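Local coordinates for protein putative NADP oxidoreductase BF3122 (Bacteroides fragilis, PDB 3D1L) that probably works as an NADP-dependent oxidoreductase, binding its dinucleotide through a Rossmann-type domain, although its natural substrate is not established, at residues B[20-25]-B[73-78]; B[139-144]-B[150-155]. All blocks are in the same frame, centred on the assembly; numbering follows the deposited sequence.

Contact 1 (B[20-25]-B[73-78]); sequences NLATNL and IVSLKD
The first helix of a Rossmann-type dinucleotide fold rests here on the carboxyl end of a central strand: Ala22, the alanine of a GxGxxA-like sequence with Gly17 and Gly19, faces Ser75, their CA atoms 6.4 Å apart. Ala22 CB comes within 3.8 Å of Ser75 OG. A one-carbon side chain suits this face, since the helix lies close against the chain where strand 71-74 runs out into a loop. Ser75 OG also meets a methyl group, Leu21 CD2, at 3.9 Å. With its OG beside the backbone N (chi1 -64°), Ser75 lays the hydroxyl against these two helix residues, yet its polar partner lies elsewhere: it is hydrogen-bonded to Thr101 OG1. Serine fits because it is small enough for the helix and can still spend its oxygen on a neighbouring loop.

One helical turn further on, Leu25 and Ile73 reach toward each other tip to tip, Leu25 CD2 lying 4.1 Å from Ile73 CG2. Beta-branched Ile73 also packs on Ile13 and Leu15 of the neighbouring strand 12-16, so it contributes to the layer between sheet and helix.

Within the helix, Asn24 ND2 donates to Asn20 O at 2.9 Å, from above the carbonyl plane, while Asn24 N reaches the same oxygen from the opposite face. A second bond from ND2, to Ser127 O, fixes the rotation of the amide. The side chain of Leu21 is about 8 Å from a bound 2-mercapto-propion aldehyde, and Asn20 packs on Thr227 of the second subunit. No hydrogen bond crosses between 20-25 and 73-78; the helix is held to the strand end by van der Waals contact, methyl groups against the serine hydroxyl and against Ile73, with that hydroxyl satisfied by Thr101.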
loop_
_atom_site.group_PDB
_atom_site.type_symbol
_atom_site.label_atom_id
_atom_site.label_comp_id
_atom_site.label_asym_id
_atom_site.label_seq_id
_atom_site.Cartn_x
_atom_site.Cartn_y
_atom_site.Cartn_z
ATOM N N ASN B 20 -5.154 -14.662 -12.424
ATOM C CA ASN B 20 -3.962 -14.096 -11.749
ATOM C C ASN B 20 -3.120 -15.113 -11.007
ATOM O O ASN B 20 -1.922 -15.220 -11.247
ATOM C CB ASN B 20 -4.343 -12.971 -10.789
ATOM C CG ASN B 20 -4.949 -11.773 -11.491
ATOM O OD1 ASN B 20 -4.816 -11.605 -12.697
ATOM N ND2 ASN B 20 -5.631 -10.936 -10.727
ATOM N N LEU B 21 -3.757 -15.869 -10.120
ATOM C CA LEU B 21 -3.104 -16.920 -9.325
ATOM C C LEU B 21 -2.552 -17.998 -10.231
ATOM O O LEU B 21 -1.398 -18.399 -10.096
ATOM C CB LEU B 21 -4.088 -17.509 -8.277
ATOM C CG LEU B 21 -3.650 -18.674 -7.351
ATOM C CD1 LEU B 21 -4.520 -18.734 -6.086
ATOM C CD2 LEU B 21 -3.632 -20.035 -8.050
ATOM N N ALA B 22 -3.357 -18.464 -11.182
ATOM C CA ALA B 22 -2.922 -19.538 -12.074
ATOM C C ALA B 22 -1.709 -19.107 -12.929
ATOM O O ALA B 22 -0.770 -19.880 -13.110
ATOM C CB ALA B 22 -4.085 -20.008 -12.943
ATOM N N THR B 23 -1.719 -17.872 -13.421
ATOM C CA THR B 23 -0.612 -17.321 -14.203
ATOM C C THR B 23 0.690 -17.363 -13.407
ATOM O O THR B 23 1.695 -17.907 -13.869
ATOM C CB THR B 23 -0.957 -15.877 -14.664
ATOM O OG1 THR B 23 -2.047 -15.930 -15.601
ATOM C CG2 THR B 23 0.235 -15.164 -15.303
ATOM N N ASN B 24 0.655 -16.841 -12.190
ATOM C CA ASN B 24 1.824 -16.836 -11.330
ATOM C C ASN B 24 2.267 -18.242 -10.906
ATOM O O ASN B 24 3.446 -18.553 -10.938
ATOM C CB ASN B 24 1.566 -15.942 -10.105
ATOM C CG ASN B 24 1.659 -14.451 -10.439
ATOM O OD1 ASN B 24 2.755 -13.911 -10.590
ATOM N ND2 ASN B 24 0.507 -13.783 -10.559
ATOM N N LEU B 25 1.313 -19.085 -10.525
ATOM C CA LEU B 25 1.614 -20.455 -10.141
ATOM C C LEU B 25 2.159 -21.221 -11.332
ATOM O O LEU B 25 3.058 -22.011 -11.185
ATOM C CB LEU B 25 0.376 -21.156 -9.579
ATOM C CG LEU B 25 0.489 -22.624 -9.146
ATOM C CD1 LEU B 25 1.605 -22.860 -8.095
ATOM C CD2 LEU B 25 -0.836 -23.126 -8.602
ATOM N N ILE B 73 -4.774 -28.568 -12.176
ATOM C CA ILE B 73 -4.900 -27.443 -11.245
ATOM C C ILE B 73 -6.046 -26.555 -11.684
ATOM O O ILE B 73 -5.992 -25.936 -12.751
ATOM C CB ILE B 73 -3.612 -26.612 -11.133
ATOM C CG1 ILE B 73 -2.419 -27.510 -10.741
ATOM C CG2 ILE B 73 -3.847 -25.437 -10.106
ATOM C CD1 ILE B 73 -1.076 -26.821 -10.770
ATOM N N VAL B 74 -7.097 -26.538 -10.873
ATOM C CA VAL B 74 -8.334 -25.886 -11.237
ATOM C C VAL B 74 -8.451 -24.576 -10.468
ATOM O O VAL B 74 -8.459 -24.551 -9.237
ATOM C CB VAL B 74 -9.547 -26.832 -11.020
ATOM C CG1 VAL B 74 -10.833 -26.196 -11.483
ATOM C CG2 VAL B 74 -9.298 -28.205 -11.721
ATOM N N SER B 75 -8.475 -23.484 -11.231
ATOM C CA SER B 75 -8.613 -22.132 -10.699
ATOM C C SER B 75 -9.820 -21.491 -11.356
ATOM O O SER B 75 -9.683 -20.728 -12.313
ATOM C CB SER B 75 -7.373 -21.300 -11.038
ATOM O OG SER B 75 -6.219 -21.803 -10.415
ATOM N N LEU B 76 -11.005 -21.806 -10.885
ATOM C CA LEU B 76 -12.201 -21.281 -11.507
ATOM C C LEU B 76 -13.162 -20.762 -10.436
ATOM O O LEU B 76 -13.129 -21.223 -9.292
ATOM C CB LEU B 76 -12.870 -22.355 -12.383
ATOM C CG LEU B 76 -12.260 -22.766 -13.737
ATOM C CD1 LEU B 76 -13.111 -23.835 -14.446
ATOM C CD2 LEU B 76 -12.043 -21.572 -14.672
ATOM N N LYS B 77 -14.003 -19.793 -10.808
ATOM C CA LYS B 77 -15.063 -19.306 -9.936
ATOM C C LYS B 77 -16.027 -20.456 -9.619
ATOM O O LYS B 77 -15.913 -21.550 -10.192
ATOM C CB LYS B 77 -15.798 -18.141 -10.601
ATOM N N ASP B 78 -16.953 -20.220 -8.690
ATOM C CA ASP B 78 -17.982 -21.214 -8.359
ATOM C C ASP B 78 -18.907 -21.484 -9.569
ATOM O O ASP B 78 -19.088 -22.639 -9.978
ATOM C CB ASP B 78 -18.805 -20.785 -7.129
ATOM C CG ASP B 78 -17.942 -20.494 -5.893
ATOM O OD1 ASP B 78 -18.218 -21.091 -4.830
ATOM O OD2 ASP B 78 -17.007 -19.663 -5.974
#

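Contact 2 (B[139-144]-B[150-155]); sequences FFIEAS and AFLKAI
Glu142 OE1 is gripped twice, by a salt bridge to Arg171 NH1 and a hydrogen bond with Ser168 OG, while the backbone of the same residue faces helix 146-157: Glu142 O lies 3.7 Å from Leu152 CD1. The acidic side chain thus serves the face of the strand turned from this helix, while its neighbours Ile141 and Ala143 point toward the helix.

Strand and helix run nearly antiparallel, their axes at 160° and 8.2 Å apart at closest approach, as in the first half of the beta-alpha-beta crossover that returns to strand 163-165. Ile141 and Leu152 share most of the packing. Ile141 CG2, placed opposite the backbone N, lies 3.8 Å from Leu152 CB, and Ile141 CG1 is 3.8 Å from Lys153 CG; in both pairs the side chains cross obliquely. Leu152 extends further along the strand, where CD1 comes to 4.0 Å from Ala143 CB, and it also packs on Leu97 and Val99 of another strand.

Lysine suits the margin because its two parts do different work. The CG methylene covers Ile141, and a bend at chi3 (68°) helps turn the chain away, toward the salt bridge of NZ with Asp165 OD2. No hydrogen bond joins the two segments; they are held by van der Waals packing, mostly between hydrocarbon groups, while the charged ends of Glu142 and Lys153 are matched outside it.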
loop_
_atom_site.group_PDB
_atom_site.type_symbol
_atom_site.label_atom_id
_atom_site.label_comp_id
_atom_site.label_asym_id
_atom_site.label_seq_id
_atom_site.Cartn_x
_atom_site.Cartn_y
_atom_site.Cartn_z
ATOM N N PHE B 139 1.860 -21.843 1.393
ATOM C CA PHE B 139 1.189 -22.765 0.487
ATOM C C PHE B 139 0.461 -23.809 1.348
ATOM O O PHE B 139 1.112 -24.614 1.991
ATOM C CB PHE B 139 2.262 -23.483 -0.321
ATOM C CG PHE B 139 2.036 -23.512 -1.782
ATOM C CD1 PHE B 139 0.979 -24.216 -2.334
ATOM C CD2 PHE B 139 2.939 -22.891 -2.625
ATOM C CE1 PHE B 139 0.819 -24.266 -3.701
ATOM C CE2 PHE B 139 2.795 -22.944 -3.993
ATOM C CZ PHE B 139 1.750 -23.621 -4.541
ATOM N N PHE B 140 -0.870 -23.814 1.347
ATOM C CA PHE B 140 -1.651 -24.770 2.140
ATOM C C PHE B 140 -2.183 -25.926 1.326
ATOM O O PHE B 140 -2.730 -25.724 0.220
ATOM C CB PHE B 140 -2.776 -24.053 2.861
ATOM C CG PHE B 140 -2.292 -22.875 3.636
ATOM C CD1 PHE B 140 -1.818 -23.035 4.936
ATOM C CD2 PHE B 140 -2.247 -21.612 3.047
ATOM C CE1 PHE B 140 -1.345 -21.960 5.648
ATOM C CE2 PHE B 140 -1.766 -20.545 3.750
ATOM C CZ PHE B 140 -1.318 -20.715 5.054
ATOM N N ILE B 141 -1.999 -27.134 1.878
ATOM C CA ILE B 141 -2.233 -28.393 1.159
ATOM C C ILE B 141 -3.202 -29.248 1.938
ATOM O O ILE B 141 -3.075 -29.411 3.158
ATOM C CB ILE B 141 -0.921 -29.217 0.967
ATOM C CG1 ILE B 141 0.144 -28.459 0.145
ATOM C CG2 ILE B 141 -1.201 -30.646 0.369
ATOM C CD1 ILE B 141 -0.320 -27.758 -1.046
ATOM N N GLU B 142 -4.178 -29.772 1.213
ATOM C CA GLU B 142 -5.094 -30.796 1.703
ATOM C C GLU B 142 -5.218 -31.796 0.543
ATOM O O GLU B 142 -5.119 -31.394 -0.623
ATOM C CB GLU B 142 -6.450 -30.147 2.015
ATOM C CG GLU B 142 -7.205 -30.747 3.189
ATOM C CD GLU B 142 -8.601 -30.163 3.315
ATOM O OE1 GLU B 142 -8.900 -29.197 2.580
ATOM O OE2 GLU B 142 -9.401 -30.658 4.144
ATOM N N ALA B 143 -5.368 -33.091 0.844
ATOM C CA ALA B 143 -5.638 -34.095 -0.193
ATOM C C ALA B 143 -6.435 -35.289 0.337
ATOM O O ALA B 143 -6.519 -35.501 1.541
ATOM C CB ALA B 143 -4.355 -34.554 -0.867
ATOM N N SER B 144 -7.018 -36.049 -0.591
ATOM C CA SER B 144 -7.840 -37.242 -0.302
ATOM C C SER B 144 -7.098 -38.407 0.354
ATOM O O SER B 144 -7.731 -39.319 0.877
ATOM C CB SER B 144 -8.472 -37.755 -1.586
ATOM O OG SER B 144 -7.451 -37.954 -2.551
ATOM N N ALA B 150 1.404 -35.926 0.271
ATOM C CA ALA B 150 2.864 -35.943 0.157
ATOM C C ALA B 150 3.338 -35.521 -1.231
ATOM O O ALA B 150 4.309 -34.770 -1.371
ATOM C CB ALA B 150 3.447 -37.338 0.526
ATOM N N PHE B 151 2.648 -36.012 -2.249
ATOM C CA PHE B 151 2.876 -35.605 -3.629
ATOM C C PHE B 151 2.693 -34.095 -3.870
ATOM O O PHE B 151 3.569 -33.452 -4.451
ATOM C CB PHE B 151 1.935 -36.387 -4.543
ATOM C CG PHE B 151 2.137 -36.107 -5.986
ATOM C CD1 PHE B 151 3.281 -36.560 -6.640
ATOM C CD2 PHE B 151 1.189 -35.412 -6.708
ATOM C CE1 PHE B 151 3.482 -36.296 -8.002
ATOM C CE2 PHE B 151 1.383 -35.151 -8.063
ATOM C CZ PHE B 151 2.544 -35.599 -8.700
ATOM N N LEU B 152 1.550 -33.540 -3.459
ATOM C CA LEU B 152 1.308 -32.071 -3.564
ATOM C C LEU B 152 2.341 -31.242 -2.786
ATOM O O LEU B 152 2.877 -30.272 -3.299
ATOM C CB LEU B 152 -0.118 -31.701 -3.124
ATOM C CG LEU B 152 -1.306 -32.175 -3.969
ATOM C CD1 LEU B 152 -2.644 -31.885 -3.294
ATOM C CD2 LEU B 152 -1.276 -31.585 -5.407
ATOM N N LYS B 153 2.635 -31.641 -1.554
ATOM C CA LYS B 153 3.640 -30.944 -0.756
ATOM C C LYS B 153 5.037 -30.954 -1.375
ATOM O O LYS B 153 5.782 -29.980 -1.270
ATOM C CB LYS B 153 3.691 -31.522 0.655
ATOM C CG LYS B 153 2.469 -31.145 1.470
ATOM C CD LYS B 153 2.324 -32.051 2.710
ATOM C CE LYS B 153 3.420 -31.802 3.698
ATOM N NZ LYS B 153 3.314 -32.789 4.807
ATOM N N ALA B 154 5.377 -32.057 -2.018
ATOM C CA ALA B 154 6.655 -32.179 -2.669
ATOM C C ALA B 154 6.724 -31.209 -3.837
ATOM O O ALA B 154 7.749 -30.542 -4.028
ATOM C CB ALA B 154 6.893 -33.617 -3.123
ATOM N N ILE B 155 5.632 -31.106 -4.600
ATOM C CA ILE B 155 5.546 -30.120 -5.682
ATOM C C ILE B 155 5.641 -28.720 -5.098
ATOM O O ILE B 155 6.469 -27.934 -5.550
ATOM C CB ILE B 155 4.248 -30.237 -6.513
ATOM C CG1 ILE B 155 4.226 -31.568 -7.275
ATOM C CG2 ILE B 155 4.127 -29.055 -7.492
ATOM C CD1 ILE B 155 2.900 -31.835 -7.997
#

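Overall arrangement
Both segments of contact 1 precede those of contact 2 in the chain, and the two centres are about 16 Å apart. Both reach the same mixed sheet: strand 71-74 lies in its middle, and strand 139-143 is next to 163-165, one of the two outermost strands; strands 97-100 and 117-122 separate it from 71-74. The two meet directly where Leu25 CD1 touches Phe139 CZ at 3.6 Å. Contact 1 lies in the NADP oxidoreductase region and contact 2 in the DUF2520 region, so the sheet continues from one into the next. The part thought to hold the dinucleotide is thereby joined, through a shared sheet and a hydrophobic touch, to the beta-alpha-beta unit that precedes the long helix 168-198.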